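Local coordinates for cellobiose 2-epimerase (Ruminococcus albus, PDB 3VW5), which catalyses the reversible epimerisation of cellobiose to 4-O-beta-D-glucosyl-D-mannose, probably without prior modification of the sugar, at residues W18-G31 with A43-Y57. The protein carries 2 engineered substitutions. Residues are numbered along the deposited sequence; the frame is centred on the assembly and turned at random.
Sequences WNKLRDDENGGFYG and ADKGVILHSRILWFY
Lys45 drives its ammonium group into the loop 23-29, where NZ forms a salt bridge with Asp23 OD1 (3.0 Å), approaching from above the carboxylate plane, and a hydrogen bond to Gly27 O (2.7 Å), nearly in line with that carbonyl. The side chain is fully extended beyond CG and passes Phe29 O on its way; Phe98 O is a third acceptor for NZ. Cut back to an alanine, this position is likely to leave the buried Asp23 carboxylate without its cation and Gly27 O without this donor. Asp23 is itself positioned by an Asx motif, OD2 accepting from Asn26 N. Next along, the backbone N of Phe29 donates an almost straight bond to His50 NE2 (3.0 Å, 178°), tilted from the imidazole plane. His50 ND1 donates in turn to Gly46 O at the N-cap position, which fixes the rotation of the ring and identifies NE2 as the acceptor. Gly28 CA lies at the same imidazole edge, where a side chain on Gly28 would collide with NE2. At the far end, Tyr57 OH donates to Asn19 OD1, amide and phenol planes only 14° apart. Two waters join Gly31 to the chain at 43-46, one linking Gly31 O with Asp44 O and Gly46 N. Between these polar ends, the first torsion of Ile53 turns CG2 opposite the backbone N, which lays this methyl over one face of Phe29, 3.9 Å from the ring centroid, as a CH-pi contact. Ile53 CD1 reaches Trp18 CZ3 (4.0 Å), while the Phe29 and Tyr57 rings lie slid apart with little overlap. The contact joins the end of helix 2-19 and the loop after it to strand 45-46 and the N-terminal turns of helix 47-64 through Tyr57, a connection between successive helices of the (alpha/alpha)6 barrel.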
loop_
_atom_site.group_PDB
_atom_site.type_symbol
_atom_site.label_atom_id
_atom_site.label_comp_id
_atom_site.label_asym_id
_atom_site.label_seq_id
_atom_site.Cartn_x
_atom_site.Cartn_y
_atom_site.Cartn_z
ATOM N N TRP A 18 10.600 13.982 -1.846
ATOM C CA TRP A 18 9.698 13.722 -2.957
ATOM C C TRP A 18 9.418 14.970 -3.789
ATOM O O TRP A 18 9.403 14.905 -5.013
ATOM C CB TRP A 18 8.437 13.002 -2.482
ATOM C CG TRP A 18 8.756 11.585 -2.201
ATOM C CD1 TRP A 18 9.095 11.048 -0.997
ATOM C CD2 TRP A 18 8.850 10.524 -3.158
ATOM N NE1 TRP A 18 9.361 9.709 -1.135
ATOM C CE2 TRP A 18 9.219 9.361 -2.453
ATOM C CE3 TRP A 18 8.631 10.438 -4.543
ATOM C CZ2 TRP A 18 9.390 8.118 -3.091
ATOM C CZ3 TRP A 18 8.804 9.206 -5.179
ATOM C CH2 TRP A 18 9.178 8.065 -4.450
ATOM N N ASN A 19 9.242 16.109 -3.125
ATOM C CA ASN A 19 9.052 17.377 -3.832
ATOM C C ASN A 19 10.062 17.580 -4.956
ATOM O O ASN A 19 9.720 18.121 -6.011
ATOM C CB ASN A 19 9.089 18.563 -2.867
ATOM C CG ASN A 19 7.858 18.638 -1.979
ATOM O OD1 ASN A 19 6.857 17.950 -2.214
ATOM N ND2 ASN A 19 7.924 19.483 -0.949
ATOM N N LYS A 20 11.299 17.132 -4.744
ATOM C CA LYS A 20 12.356 17.324 -5.736
ATOM C C LYS A 20 12.209 16.407 -6.929
ATOM O O LYS A 20 12.922 16.551 -7.915
ATOM C CB LYS A 20 13.739 17.124 -5.119
ATOM C CG LYS A 20 14.011 18.004 -3.902
ATOM C CD LYS A 20 15.453 17.842 -3.394
ATOM C CE LYS A 20 15.620 18.462 -1.994
ATOM N NZ LYS A 20 15.149 19.893 -1.927
ATOM N N LEU A 21 11.292 15.453 -6.842
ATOM C CA LEU A 21 11.112 14.488 -7.924
ATOM C C LEU A 21 9.990 14.856 -8.872
ATOM O O LEU A 21 9.705 14.117 -9.803
ATOM C CB LEU A 21 10.891 13.082 -7.366
ATOM C CG LEU A 21 12.160 12.496 -6.758
ATOM C CD1 LEU A 21 11.857 11.194 -6.038
ATOM C CD2 LEU A 21 13.203 12.290 -7.842
ATOM N N ARG A 22 9.355 15.999 -8.626
ATOM C CA ARG A 22 8.358 16.533 -9.546
ATOM C C ARG A 22 8.965 16.786 -10.932
ATOM O O ARG A 22 10.018 17.410 -11.061
ATOM C CB ARG A 22 7.756 17.818 -8.984
ATOM C CG ARG A 22 6.501 18.276 -9.692
ATOM C CD ARG A 22 5.950 19.596 -9.130
ATOM N NE ARG A 22 5.140 20.291 -10.136
ATOM C CZ ARG A 22 3.958 20.857 -9.899
ATOM N NH1 ARG A 22 3.429 20.835 -8.674
ATOM N NH2 ARG A 22 3.309 21.451 -10.895
ATOM N N ASP A 23 8.300 16.278 -11.963
ATOM C CA ASP A 23 8.709 16.497 -13.348
ATOM C C ASP A 23 7.767 17.497 -14.026
ATOM O O ASP A 23 6.684 17.126 -14.504
ATOM C CB ASP A 23 8.716 15.172 -14.112
ATOM C CG ASP A 23 9.307 15.303 -15.498
ATOM O OD1 ASP A 23 9.688 14.267 -16.114
ATOM O OD2 ASP A 23 9.400 16.457 -15.969
ATOM N N ASP A 24 8.170 18.764 -14.056
ATOM C CA ASP A 24 7.373 19.793 -14.717
ATOM C C ASP A 24 7.658 19.842 -16.215
ATOM O O ASP A 24 6.947 20.497 -16.965
ATOM C CB ASP A 24 7.617 21.167 -14.093
ATOM C CG ASP A 24 7.160 21.245 -12.652
ATOM O OD1 ASP A 24 5.964 20.977 -12.386
ATOM O OD2 ASP A 24 8.001 21.576 -11.782
ATOM N N GLU A 25 8.686 19.134 -16.653
ATOM C CA GLU A 25 9.034 19.090 -18.074
ATOM C C GLU A 25 8.204 18.069 -18.871
ATOM O O GLU A 25 7.628 18.384 -19.916
ATOM C CB GLU A 25 10.529 18.795 -18.228
ATOM C CG GLU A 25 11.400 19.520 -17.172
ATOM C CD GLU A 25 11.983 18.573 -16.109
ATOM O OE1 GLU A 25 12.789 17.678 -16.488
ATOM O OE2 GLU A 25 11.627 18.717 -14.897
ATOM N N ASN A 26 8.138 16.840 -18.377
ATOM C CA ASN A 26 7.344 15.828 -19.053
ATOM C C ASN A 26 6.106 15.368 -18.270
ATOM O O ASN A 26 5.418 14.435 -18.688
ATOM C CB ASN A 26 8.210 14.645 -19.476
ATOM C CG ASN A 26 9.101 14.973 -20.673
ATOM O OD1 ASN A 26 8.609 15.195 -21.787
ATOM N ND2 ASN A 26 10.413 14.986 -20.453
ATOM N N GLY A 27 5.814 16.029 -17.152
ATOM C CA GLY A 27 4.621 15.717 -16.380
ATOM C C GLY A 27 4.836 14.612 -15.366
ATOM O O GLY A 27 5.705 13.764 -15.524
ATOM N N GLY A 28 4.049 14.617 -14.305
ATOM C CA GLY A 28 4.191 13.605 -13.278
ATOM C C GLY A 28 5.505 13.707 -12.524
ATOM O O GLY A 28 6.058 14.791 -12.376
ATOM N N PHE A 29 5.999 12.574 -12.036
ATOM C CA PHE A 29 7.269 12.517 -11.308
ATOM C C PHE A 29 8.278 11.570 -11.970
ATOM O O PHE A 29 7.883 10.628 -12.652
ATOM C CB PHE A 29 7.018 12.069 -9.875
ATOM C CG PHE A 29 6.270 13.063 -9.066
ATOM C CD1 PHE A 29 6.879 13.706 -8.001
ATOM C CD2 PHE A 29 4.958 13.376 -9.381
ATOM C CE1 PHE A 29 6.198 14.634 -7.252
ATOM C CE2 PHE A 29 4.258 14.310 -8.644
ATOM C CZ PHE A 29 4.877 14.948 -7.572
ATOM N N TYR A 30 9.571 11.814 -11.761
ATOM C CA TYR A 30 10.608 10.944 -12.315
ATOM C C TYR A 30 10.443 9.491 -11.817
ATOM O O TYR A 30 10.020 9.246 -10.676
ATOM C CB TYR A 30 12.016 11.485 -12.008
ATOM C CG TYR A 30 12.238 12.947 -12.371
ATOM C CD1 TYR A 30 12.078 13.395 -13.679
ATOM C CD2 TYR A 30 12.626 13.876 -11.403
ATOM C CE1 TYR A 30 12.291 14.722 -14.012
ATOM C CE2 TYR A 30 12.834 15.207 -11.727
ATOM C CZ TYR A 30 12.668 15.621 -13.034
ATOM O OH TYR A 30 12.873 16.942 -13.358
ATOM N N GLY A 31 10.762 8.538 -12.685
ATOM C CA GLY A 31 10.443 7.151 -12.433
ATOM C C GLY A 31 11.510 6.336 -11.721
ATOM O O GLY A 31 11.217 5.242 -11.229
ATOM N N ALA A 43 13.615 7.607 -17.267
ATOM C CA ALA A 43 13.116 6.259 -16.969
ATOM C C ALA A 43 11.601 6.167 -17.154
ATOM O O ALA A 43 10.899 7.175 -17.112
ATOM C CB ALA A 43 13.519 5.827 -15.552
ATOM N N ASP A 44 11.102 4.956 -17.357
ATOM C CA ASP A 44 9.667 4.729 -17.435
ATOM C C ASP A 44 8.992 5.065 -16.109
ATOM O O ASP A 44 9.561 4.834 -15.036
ATOM C CB ASP A 44 9.369 3.274 -17.788
ATOM C CG ASP A 44 9.772 2.913 -19.207
ATOM O OD1 ASP A 44 9.858 3.823 -20.072
ATOM O OD2 ASP A 44 9.987 1.703 -19.452
ATOM N N LYS A 45 7.776 5.598 -16.195
ATOM C CA LYS A 45 7.021 6.018 -15.024
ATOM C C LYS A 45 5.853 5.065 -14.770
ATOM O O LYS A 45 4.906 5.014 -15.553
ATOM C CB LYS A 45 6.503 7.446 -15.226
ATOM C CG LYS A 45 7.583 8.442 -15.632
ATOM C CD LYS A 45 7.015 9.827 -15.917
ATOM C CE LYS A 45 8.127 10.861 -16.046
ATOM N NZ LYS A 45 7.632 12.187 -16.524
ATOM N N GLY A 46 5.927 4.309 -13.679
ATOM C CA GLY A 46 4.909 3.322 -13.350
ATOM C C GLY A 46 3.664 3.987 -12.806
ATOM O O GLY A 46 3.745 4.988 -12.077
ATOM N N VAL A 47 2.497 3.446 -13.146
ATOM C CA VAL A 47 1.267 4.106 -12.732
ATOM C C VAL A 47 0.919 3.836 -11.265
ATOM O O VAL A 47 0.362 4.707 -10.587
ATOM C CB VAL A 47 0.087 3.879 -13.720
ATOM C CG1 VAL A 47 0.599 3.289 -15.042
ATOM C CG2 VAL A 47 -1.011 3.052 -13.100
ATOM N N ILE A 48 1.270 2.659 -10.757
ATOM C CA ILE A 48 1.149 2.420 -9.315
ATOM C C ILE A 48 1.974 3.432 -8.501
ATOM O O ILE A 48 1.562 3.870 -7.429
ATOM C CB ILE A 48 1.513 0.970 -8.930
ATOM C CG1 ILE A 48 0.269 0.237 -8.432
ATOM C CG2 ILE A 48 2.538 0.946 -7.826
ATOM C CD1 ILE A 48 0.386 -1.264 -8.552
ATOM N N LEU A 49 3.129 3.805 -9.032
ATOM C CA LEU A 49 3.986 4.789 -8.409
ATOM C C LEU A 49 3.282 6.142 -8.358
ATOM O O LEU A 49 3.283 6.810 -7.326
ATOM C CB LEU A 49 5.320 4.890 -9.170
ATOM C CG LEU A 49 6.263 6.060 -8.872
ATOM C CD1 LEU A 49 6.619 6.115 -7.408
ATOM C CD2 LEU A 49 7.514 6.004 -9.731
ATOM N N HIS A 50 2.683 6.547 -9.478
ATOM C CA HIS A 50 1.978 7.814 -9.529
ATOM C C HIS A 50 0.716 7.829 -8.687
ATOM O O HIS A 50 0.395 8.839 -8.060
ATOM C CB HIS A 50 1.704 8.230 -10.964
ATOM C CG HIS A 50 2.902 8.817 -11.635
ATOM N ND1 HIS A 50 3.969 8.048 -12.050
ATOM C CD2 HIS A 50 3.232 10.102 -11.909
ATOM C CE1 HIS A 50 4.891 8.833 -12.577
ATOM N NE2 HIS A 50 4.470 10.083 -12.503
ATOM N N SER A 51 0.002 6.720 -8.635
ATOM C CA SER A 51 -1.159 6.696 -7.775
ATOM C C SER A 51 -0.743 6.839 -6.324
ATOM O O SER A 51 -1.407 7.516 -5.550
ATOM C CB SER A 51 -1.972 5.432 -8.005
ATOM O OG SER A 51 -2.459 5.427 -9.326
ATOM N N ARG A 52 0.371 6.211 -5.958
ATOM C CA ARG A 52 0.848 6.277 -4.577
ATOM C C ARG A 52 1.339 7.677 -4.194
ATOM O O ARG A 52 1.109 8.153 -3.068
ATOM C CB ARG A 52 1.897 5.209 -4.322
ATOM C CG ARG A 52 1.304 3.827 -4.308
ATOM C CD ARG A 52 2.345 2.731 -4.418
ATOM N NE ARG A 52 1.814 1.447 -3.980
ATOM C CZ ARG A 52 2.549 0.356 -3.768
ATOM N NH1 ARG A 52 3.867 0.378 -3.951
ATOM N NH2 ARG A 52 1.963 -0.759 -3.363
ATOM N N ILE A 53 1.998 8.336 -5.140
ATOM C CA ILE A 53 2.365 9.727 -4.947
ATOM C C ILE A 53 1.095 10.581 -4.791
ATOM O O ILE A 53 0.973 11.347 -3.825
ATOM C CB ILE A 53 3.268 10.225 -6.071
ATOM C CG1 ILE A 53 4.587 9.469 -6.013
ATOM C CG2 ILE A 53 3.524 11.734 -5.959
ATOM C CD1 ILE A 53 5.450 9.607 -7.267
ATOM N N LEU A 54 0.142 10.413 -5.713
ATOM C CA LEU A 54 -1.156 11.107 -5.632
ATOM C C LEU A 54 -1.807 10.865 -4.277
ATOM O O LEU A 54 -2.214 11.807 -3.593
ATOM C CB LEU A 54 -2.098 10.696 -6.768
ATOM C CG LEU A 54 -3.502 11.329 -6.744
ATOM C CD1 LEU A 54 -3.452 12.834 -6.499
ATOM C CD2 LEU A 54 -4.319 11.027 -7.995
ATOM N N TRP A 55 -1.880 9.607 -3.860
ATOM C CA TRP A 55 -2.434 9.333 -2.546
ATOM C C TRP A 55 -1.669 10.085 -1.460
ATOM O O TRP A 55 -2.254 10.631 -0.526
ATOM C CB TRP A 55 -2.467 7.827 -2.221
ATOM C CG TRP A 55 -3.032 7.623 -0.835
ATOM C CD1 TRP A 55 -4.342 7.449 -0.503
ATOM C CD2 TRP A 55 -2.306 7.655 0.407
ATOM N NE1 TRP A 55 -4.476 7.338 0.858
ATOM C CE2 TRP A 55 -3.244 7.468 1.443
ATOM C CE3 TRP A 55 -0.953 7.810 0.742
ATOM C CZ2 TRP A 55 -2.874 7.445 2.787
ATOM C CZ3 TRP A 55 -0.592 7.786 2.082
ATOM C CH2 TRP A 55 -1.543 7.606 3.081
ATOM N N PHE A 56 -0.349 10.093 -1.588
ATOM C CA PHE A 56 0.515 10.635 -0.559
ATOM C C PHE A 56 0.369 12.136 -0.402
ATOM O O PHE A 56 0.229 12.641 0.718
ATOM C CB PHE A 56 1.967 10.326 -0.883
ATOM C CG PHE A 56 2.937 11.122 -0.074
ATOM C CD1 PHE A 56 3.157 10.810 1.248
ATOM C CD2 PHE A 56 3.620 12.180 -0.637
ATOM C CE1 PHE A 56 4.044 11.529 1.995
ATOM C CE2 PHE A 56 4.528 12.899 0.105
ATOM C CZ PHE A 56 4.741 12.580 1.425
ATOM N N TYR A 57 0.416 12.858 -1.516
ATOM C CA TYR A 57 0.279 14.300 -1.423
ATOM C C TYR A 57 -1.110 14.676 -0.973
ATOM O O TYR A 57 -1.272 15.526 -0.081
ATOM C CB TYR A 57 0.663 14.988 -2.727
ATOM C CG TYR A 57 2.154 15.182 -2.848
ATOM C CD1 TYR A 57 2.857 15.920 -1.890
ATOM C CD2 TYR A 57 2.863 14.627 -3.904
ATOM C CE1 TYR A 57 4.217 16.109 -1.991
ATOM C CE2 TYR A 57 4.224 14.805 -4.011
ATOM C CZ TYR A 57 4.900 15.545 -3.054
ATOM O OH TYR A 57 6.259 15.722 -3.161
HETATM O O HOH W 1 8.690 4.064 -12.478
HETATM O O HOH W 2 11.050 9.203 -15.425
#